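Local coordinates for steroid delta-isomerase (Pseudomonas aeruginosa, PDB 3MSO), which probably isomerises steroids or related small molecules within a SnoaL-like, NTF2-type fold, though its substrate is not established, at residues M57-F66 against L126-Y137. Residues are numbered along the deposited sequence; the frame is centred on the assembly and turned at random. Where two conformers were deposited one is given.
Sequences MILNTVLTVF and LGEEMGRRLASY
Met130, a selenomethionine, lies over the backbone turn of helix 52-65 and fills a hole lined by Ile58, Thr61, Val62 and Val65. In the conformer given, one of two modelled, bends at chi2 and chi3 (-59° and -63°) curl the chain so that SE faces Val62 CG2 while CE reaches between Ile58 CG2 and Thr61 CG2, 3.8 Å from the former. Thr61 returns the knob: its methyl enters a hole made by Met130, Arg133, Leu134 and Tyr137, where CG2 meets the Tyr137 ring at its edge, in the ring plane. Its hydroxyl bonds back to Met57 O, approaching from the opposite face of that carbonyl to Thr61 N. Val65 is a third knob, with CG1 3.5 Å from Glu129 CB and CG2 over the centre of one face of the Arg133 guanidinium. Arg133 NH2 donates to Thr64 O at 2.9 Å, the donor standing above the carbonyl plane, and NH1 forms an in-plane salt bridge to Glu129 OE2. Tyr137 OH donates to Thr64 OG1 at 3.2 Å; that hydroxyl itself donates to Thr61 O. At the other end Leu126 CD1 meets the Phe66 ring obliquely, 3.7 Å from CE1, and Phe66 also meets the ring of Phe87 in the sheet. The axes of segments 57-65 and 126-137 approach to 9.5 Å, their directions 114° apart, joining the C-terminal helix to the NTF2-like cone; Met57 and Leu134 also pack on Leu138 of a second subunit. Apolar knobs-into-holes packing thus fills the middle, with directional bonds to one side, at Thr64 O and OG1.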
HETATM    1  N   MSE B  57       0.798  17.021  14.629  1.00 63.14           N
HETATM    2  CA  MSE B  57       1.153  15.710  15.109  1.00 64.77           C
HETATM    3  C   MSE B  57       1.693  14.803  14.013  1.00 64.41           C
HETATM    4  O   MSE B  57       2.684  14.116  14.245  1.00 63.19           O
HETATM    5  CB  MSE B  57      -0.042  15.100  15.810  1.00 70.01           C
HETATM    6  CG  MSE B  57       0.344  14.029  16.785  1.00 81.74           C
HETATM    7 SE   MSE B  57      -0.917  12.605  16.612  0.75 93.51          SE
HETATM    8  CE  MSE B  57      -0.410  11.955  14.770  1.00 86.39           C
ATOM      9  N   ILE B  58       1.060  14.799  12.828  1.00 59.15           N
ATOM     10  CA  ILE B  58       1.528  13.966  11.714  1.00 56.85           C
ATOM     11  C   ILE B  58       2.863  14.509  11.196  1.00 59.65           C
ATOM     12  O   ILE B  58       3.796  13.720  10.996  1.00 58.82           O
ATOM     13  CB  ILE B  58       0.454  13.774  10.599  1.00 57.68           C
ATOM     14  CG1 ILE B  58      -0.788  13.138  11.175  1.00 58.55           C
ATOM     15  CG2 ILE B  58       0.976  12.914   9.453  1.00 57.94           C
ATOM     16  CD1 ILE B  58      -1.928  13.597  10.607  1.00 69.39           C
ATOM     17  N   LEU B  59       2.975  15.862  11.066  1.00 55.64           N
ATOM     18  CA  LEU B  59       4.206  16.507  10.594  1.00 55.23           C
ATOM     19  C   LEU B  59       5.375  16.292  11.539  1.00 62.28           C
ATOM     20  O   LEU B  59       6.508  16.194  11.071  1.00 61.57           O
ATOM     21  CB  LEU B  59       4.026  17.988  10.245  1.00 54.22           C
ATOM     22  CG  LEU B  59       3.155  18.285   9.025  1.00 57.80           C
ATOM     23  CD1 LEU B  59       2.765  19.755   8.982  1.00 58.68           C
ATOM     24  CD2 LEU B  59       3.856  17.907   7.738  1.00 58.14           C
ATOM     25  N   ASN B  60       5.099  16.127  12.849  1.00 60.87           N
ATOM     26  CA  ASN B  60       6.134  15.819  13.836  1.00 63.07           C
ATOM     27  C   ASN B  60       6.557  14.367  13.726  1.00 69.48           C
ATOM     28  O   ASN B  60       7.732  14.057  13.905  1.00 71.27           O
ATOM     29  CB  ASN B  60       5.649  16.094  15.246  1.00 64.63           C
ATOM     30  CG  ASN B  60       6.106  17.421  15.776  1.00 81.83           C
ATOM     31  OD1 ASN B  60       5.392  18.422  15.651  1.00 66.90           O
ATOM     32  ND2 ASN B  60       7.315  17.469  16.354  1.00 75.82           N
ATOM     33  N   THR B  61       5.595  13.476  13.435  1.00 66.21           N
ATOM     34  CA  THR B  61       5.818  12.043  13.297  1.00 66.66           C
ATOM     35  C   THR B  61       6.654  11.754  12.059  1.00 70.37           C
ATOM     36  O   THR B  61       7.650  11.030  12.154  1.00 70.28           O
ATOM     37  CB  THR B  61       4.480  11.291  13.308  1.00 74.46           C
ATOM     38  OG1 THR B  61       3.752  11.664  14.479  1.00 68.85           O
ATOM     39  CG2 THR B  61       4.673   9.783  13.298  1.00 74.87           C
ATOM     40  N   VAL B  62       6.262  12.351  10.908  1.00 66.05           N
ATOM     41  CA  VAL B  62       6.948  12.223   9.614  1.00 64.68           C
ATOM     42  C   VAL B  62       8.432  12.631   9.777  1.00 69.43           C
ATOM     43  O   VAL B  62       9.317  11.970   9.227  1.00 70.54           O
ATOM     44  CB  VAL B  62       6.155  13.006   8.526  1.00 66.93           C
ATOM     45  CG1 VAL B  62       6.987  13.293   7.280  1.00 65.26           C
ATOM     46  CG2 VAL B  62       4.856  12.280   8.154  1.00 66.39           C
ATOM     47  N   LEU B  63       8.691  13.584  10.696  1.00 65.23           N
ATOM     48  CA  LEU B  63      10.014  14.097  11.055  1.00 64.87           C
ATOM     49  C   LEU B  63      10.867  13.046  11.750  1.00 70.42           C
ATOM     50  O   LEU B  63      12.088  13.069  11.599  1.00 73.41           O
ATOM     51  CB  LEU B  63       9.853  15.356  11.931  1.00 65.34           C
ATOM     52  CG  LEU B  63      11.096  16.069  12.434  1.00 71.96           C
ATOM     53  CD1 LEU B  63      11.768  16.880  11.323  1.00 70.58           C
ATOM     54  CD2 LEU B  63      10.759  16.958  13.629  1.00 77.32           C
ATOM     55  N   THR B  64      10.247  12.127  12.499  1.00 65.36           N
ATOM     56  CA  THR B  64      10.972  11.077  13.235  1.00 66.14           C
ATOM     57  C   THR B  64      11.265   9.859  12.357  1.00 67.58           C
ATOM     58  O   THR B  64      12.042   8.983  12.740  1.00 69.17           O
ATOM     59  CB  THR B  64      10.229  10.692  14.543  1.00 70.35           C
ATOM     60  OG1 THR B  64       8.960  10.119  14.225  1.00 66.44           O
ATOM     61  CG2 THR B  64      10.050  11.877  15.497  1.00 66.67           C
ATOM     62  N   VAL B  65      10.658   9.812  11.175  1.00 61.30           N
ATOM     63  CA  VAL B  65      10.803   8.696  10.246  1.00 60.17           C
ATOM     64  C   VAL B  65      11.883   8.967   9.194  1.00 61.76           C
ATOM     65  O   VAL B  65      12.785   8.138   9.025  1.00 62.33           O
ATOM     66  CB  VAL B  65       9.436   8.281   9.630  1.00 62.06           C
ATOM     67  CG1 VAL B  65       9.602   7.159   8.612  1.00 61.80           C
ATOM     68  CG2 VAL B  65       8.438   7.881  10.713  1.00 62.40           C
ATOM     69  N   PHE B  66      11.785  10.119   8.493  1.00 56.05           N
ATOM     70  CA  PHE B  66      12.735  10.490   7.439  1.00 54.19           C
ATOM     71  C   PHE B  66      14.157  10.566   7.951  1.00 61.21           C
ATOM     72  O   PHE B  66      14.415  11.274   8.925  1.00 63.38           O
ATOM     73  CB  PHE B  66      12.343  11.817   6.771  1.00 52.79           C
ATOM     74  CG  PHE B  66      11.187  11.775   5.801  1.00 51.80           C
ATOM     75  CD1 PHE B  66      10.992  10.674   4.968  1.00 54.05           C
ATOM     76  CD2 PHE B  66      10.339  12.871   5.656  1.00 51.68           C
ATOM     77  CE1 PHE B  66       9.934  10.649   4.057  1.00 52.53           C
ATOM     78  CE2 PHE B  66       9.305  12.861   4.712  1.00 52.34           C
ATOM     79  CZ  PHE B  66       9.099  11.743   3.933  1.00 50.25           C
ATOM     80  N   LEU B 126       7.842   4.361   4.045  1.00 47.92           N
ATOM     81  CA  LEU B 126       7.314   5.512   4.775  1.00 46.75           C
ATOM     82  C   LEU B 126       6.020   5.187   5.518  1.00 52.72           C
ATOM     83  O   LEU B 126       5.991   5.364   6.748  1.00 55.78           O
ATOM     84  CB  LEU B 126       7.121   6.744   3.861  1.00 44.47           C
ATOM     85  CG  LEU B 126       6.463   7.985   4.510  1.00 46.34           C
ATOM     86  CD1 LEU B 126       7.329   8.577   5.629  1.00 46.49           C
ATOM     87  CD2 LEU B 126       6.150   9.024   3.463  1.00 45.84           C
ATOM     88  N   GLY B 127       5.000   4.712   4.787  1.00 46.09           N
ATOM     89  CA  GLY B 127       3.721   4.302   5.362  1.00 45.82           C
ATOM     90  C   GLY B 127       3.861   3.298   6.501  1.00 53.47           C
ATOM     91  O   GLY B 127       3.291   3.507   7.572  1.00 54.11           O
ATOM     92  N   GLU B 128       4.674   2.236   6.298  1.00 51.86           N
ATOM     93  CA  GLU B 128       4.951   1.184   7.279  1.00 54.61           C
ATOM     94  C   GLU B 128       5.451   1.801   8.595  1.00 61.72           C
ATOM     95  O   GLU B 128       4.901   1.510   9.659  1.00 63.25           O
ATOM     96  CB  GLU B 128       6.021   0.224   6.722  1.00 57.23           C
ATOM     97  CG  GLU B 128       5.625  -1.228   6.586  1.00 72.78           C
ATOM     98  CD  GLU B 128       6.498  -2.172   7.402  1.00106.20           C
ATOM     99  OE1 GLU B 128       6.584  -2.003   8.643  1.00 95.05           O
ATOM    100  OE2 GLU B 128       7.040  -3.128   6.803  1.00108.90           O
ATOM    101  N   GLU B 129       6.477   2.669   8.505  1.00 58.71           N
ATOM    102  CA  GLU B 129       7.138   3.323   9.632  1.00 60.00           C
ATOM    103  C   GLU B 129       6.261   4.345  10.334  1.00 63.20           C
ATOM    104  O   GLU B 129       6.335   4.445  11.555  1.00 65.28           O
ATOM    105  CB  GLU B 129       8.458   3.932   9.177  1.00 61.47           C
ATOM    106  CG  GLU B 129       9.575   3.819  10.197  1.00 77.53           C
ATOM    107  CD  GLU B 129       9.912   2.421  10.678  1.00 98.22           C
ATOM    108  OE1 GLU B 129      10.178   1.545   9.827  1.00 92.33           O
ATOM    109  OE2 GLU B 129       9.914   2.203  11.912  1.00 92.47           O
HETATM  110  N   MSE B 130       5.431   5.088   9.560  1.00 55.79           N
HETATM  111  CA  MSE B 130       4.495   6.075  10.080  0.50 54.36           C
HETATM  112  C   MSE B 130       3.520   5.398  11.039  1.00 58.68           C
HETATM  113  O   MSE B 130       3.297   5.889  12.142  1.00 59.67           O
HETATM  114  CB  MSE B 130       3.738   6.742   8.921  0.50 54.53           C
HETATM  115  CG  MSE B 130       4.471   7.936   8.343  0.50 60.62           C
HETATM  116 SE   MSE B 130       4.789   9.293   9.698  0.38 69.71          SE
HETATM  117  CE  MSE B 130       2.908   9.736  10.115  0.50 66.27           C
ATOM    118  N   GLY B 131       2.979   4.249  10.617  1.00 54.36           N
ATOM    119  CA  GLY B 131       2.034   3.430  11.375  1.00 54.43           C
ATOM    120  C   GLY B 131       2.647   2.802  12.608  1.00 58.75           C
ATOM    121  O   GLY B 131       2.023   2.775  13.675  1.00 60.22           O
ATOM    122  N   ARG B 132       3.887   2.311  12.462  1.00 54.46           N
ATOM    123  CA  ARG B 132       4.692   1.702  13.522  1.00 55.81           C
ATOM    124  C   ARG B 132       4.944   2.770  14.610  1.00 60.62           C
ATOM    125  O   ARG B 132       4.764   2.469  15.784  1.00 62.31           O
ATOM    126  CB  ARG B 132       6.014   1.159  12.912  1.00 54.08           C
ATOM    127  CG  ARG B 132       6.804   0.194  13.798  1.00 58.82           C
ATOM    128  CD  ARG B 132       7.123  -1.161  13.150  1.00 58.60           C
ATOM    129  NE  ARG B 132       7.166  -2.266  14.121  1.00 56.77           N
ATOM    130  N   ARG B 133       5.281   4.042  14.221  1.00 56.51           N
ATOM    131  CA  ARG B 133       5.513   5.152  15.175  1.00 56.62           C
ATOM    132  C   ARG B 133       4.246   5.535  15.886  1.00 60.06           C
ATOM    133  O   ARG B 133       4.272   5.720  17.096  1.00 61.87           O
ATOM    134  CB  ARG B 133       6.060   6.428  14.521  1.00 52.95           C
ATOM    135  CG  ARG B 133       7.450   6.360  13.962  1.00 59.97           C
ATOM    136  CD  ARG B 133       8.586   6.396  14.968  1.00 69.99           C
ATOM    137  NE  ARG B 133       9.842   6.660  14.267  1.00 80.23           N
ATOM    138  CZ  ARG B 133      10.414   5.823  13.401  1.00 88.60           C
ATOM    139  NH1 ARG B 133       9.870   4.638  13.155  1.00 69.12           N
ATOM    140  NH2 ARG B 133      11.536   6.165  12.782  1.00 72.86           N
ATOM    141  N   LEU B 134       3.144   5.697  15.146  1.00 53.83           N
ATOM    142  CA  LEU B 134       1.896   6.073  15.790  1.00 53.61           C
ATOM    143  C   LEU B 134       1.466   5.009  16.799  1.00 60.06           C
ATOM    144  O   LEU B 134       1.002   5.364  17.884  1.00 61.57           O
ATOM    145  CB  LEU B 134       0.810   6.356  14.763  1.00 51.12           C
ATOM    146  CG  LEU B 134       1.052   7.516  13.830  1.00 53.32           C
ATOM    147  CD1 LEU B 134      -0.093   7.631  12.858  1.00 52.54           C
ATOM    148  CD2 LEU B 134       1.285   8.817  14.594  1.00 53.69           C
ATOM    149  N   ALA B 135       1.713   3.717  16.474  1.00 56.76           N
ATOM    150  CA  ALA B 135       1.450   2.568  17.347  1.00 59.76           C
ATOM    151  C   ALA B 135       2.352   2.617  18.592  1.00 67.50           C
ATOM    152  O   ALA B 135       1.902   2.264  19.686  1.00 69.78           O
ATOM    153  CB  ALA B 135       1.687   1.270  16.590  1.00 60.16           C
ATOM    154  N   SER B 136       3.627   3.043  18.410  1.00 64.48           N
ATOM    155  CA  SER B 136       4.625   3.189  19.465  1.00 67.02           C
ATOM    156  C   SER B 136       4.199   4.277  20.457  1.00 75.52           C
ATOM    157  O   SER B 136       4.235   4.038  21.667  1.00 79.05           O
ATOM    158  CB  SER B 136       5.992   3.507  18.871  1.00 67.89           C
ATOM    159  N   TYR B 137       3.742   5.439  19.949  1.00 71.24           N
ATOM    160  CA  TYR B 137       3.293   6.558  20.777  1.00 73.06           C
ATOM    161  C   TYR B 137       2.055   6.230  21.594  1.00 78.43           C
ATOM    162  O   TYR B 137       1.965   6.658  22.751  1.00 80.95           O
ATOM    163  CB  TYR B 137       3.066   7.833  19.945  1.00 72.35           C
ATOM    164  CG  TYR B 137       4.273   8.315  19.174  1.00 73.49           C
ATOM    165  CD1 TYR B 137       5.491   8.535  19.813  1.00 77.62           C
ATOM    166  CD2 TYR B 137       4.178   8.633  17.824  1.00 71.99           C
ATOM    167  CE1 TYR B 137       6.605   8.993  19.109  1.00 78.36           C
ATOM    168  CE2 TYR B 137       5.286   9.076  17.104  1.00 72.27           C
ATOM    169  CZ  TYR B 137       6.496   9.268  17.753  1.00 84.62           C
ATOM    170  OH  TYR B 137       7.582   9.739  17.053  1.00 86.76           O
TER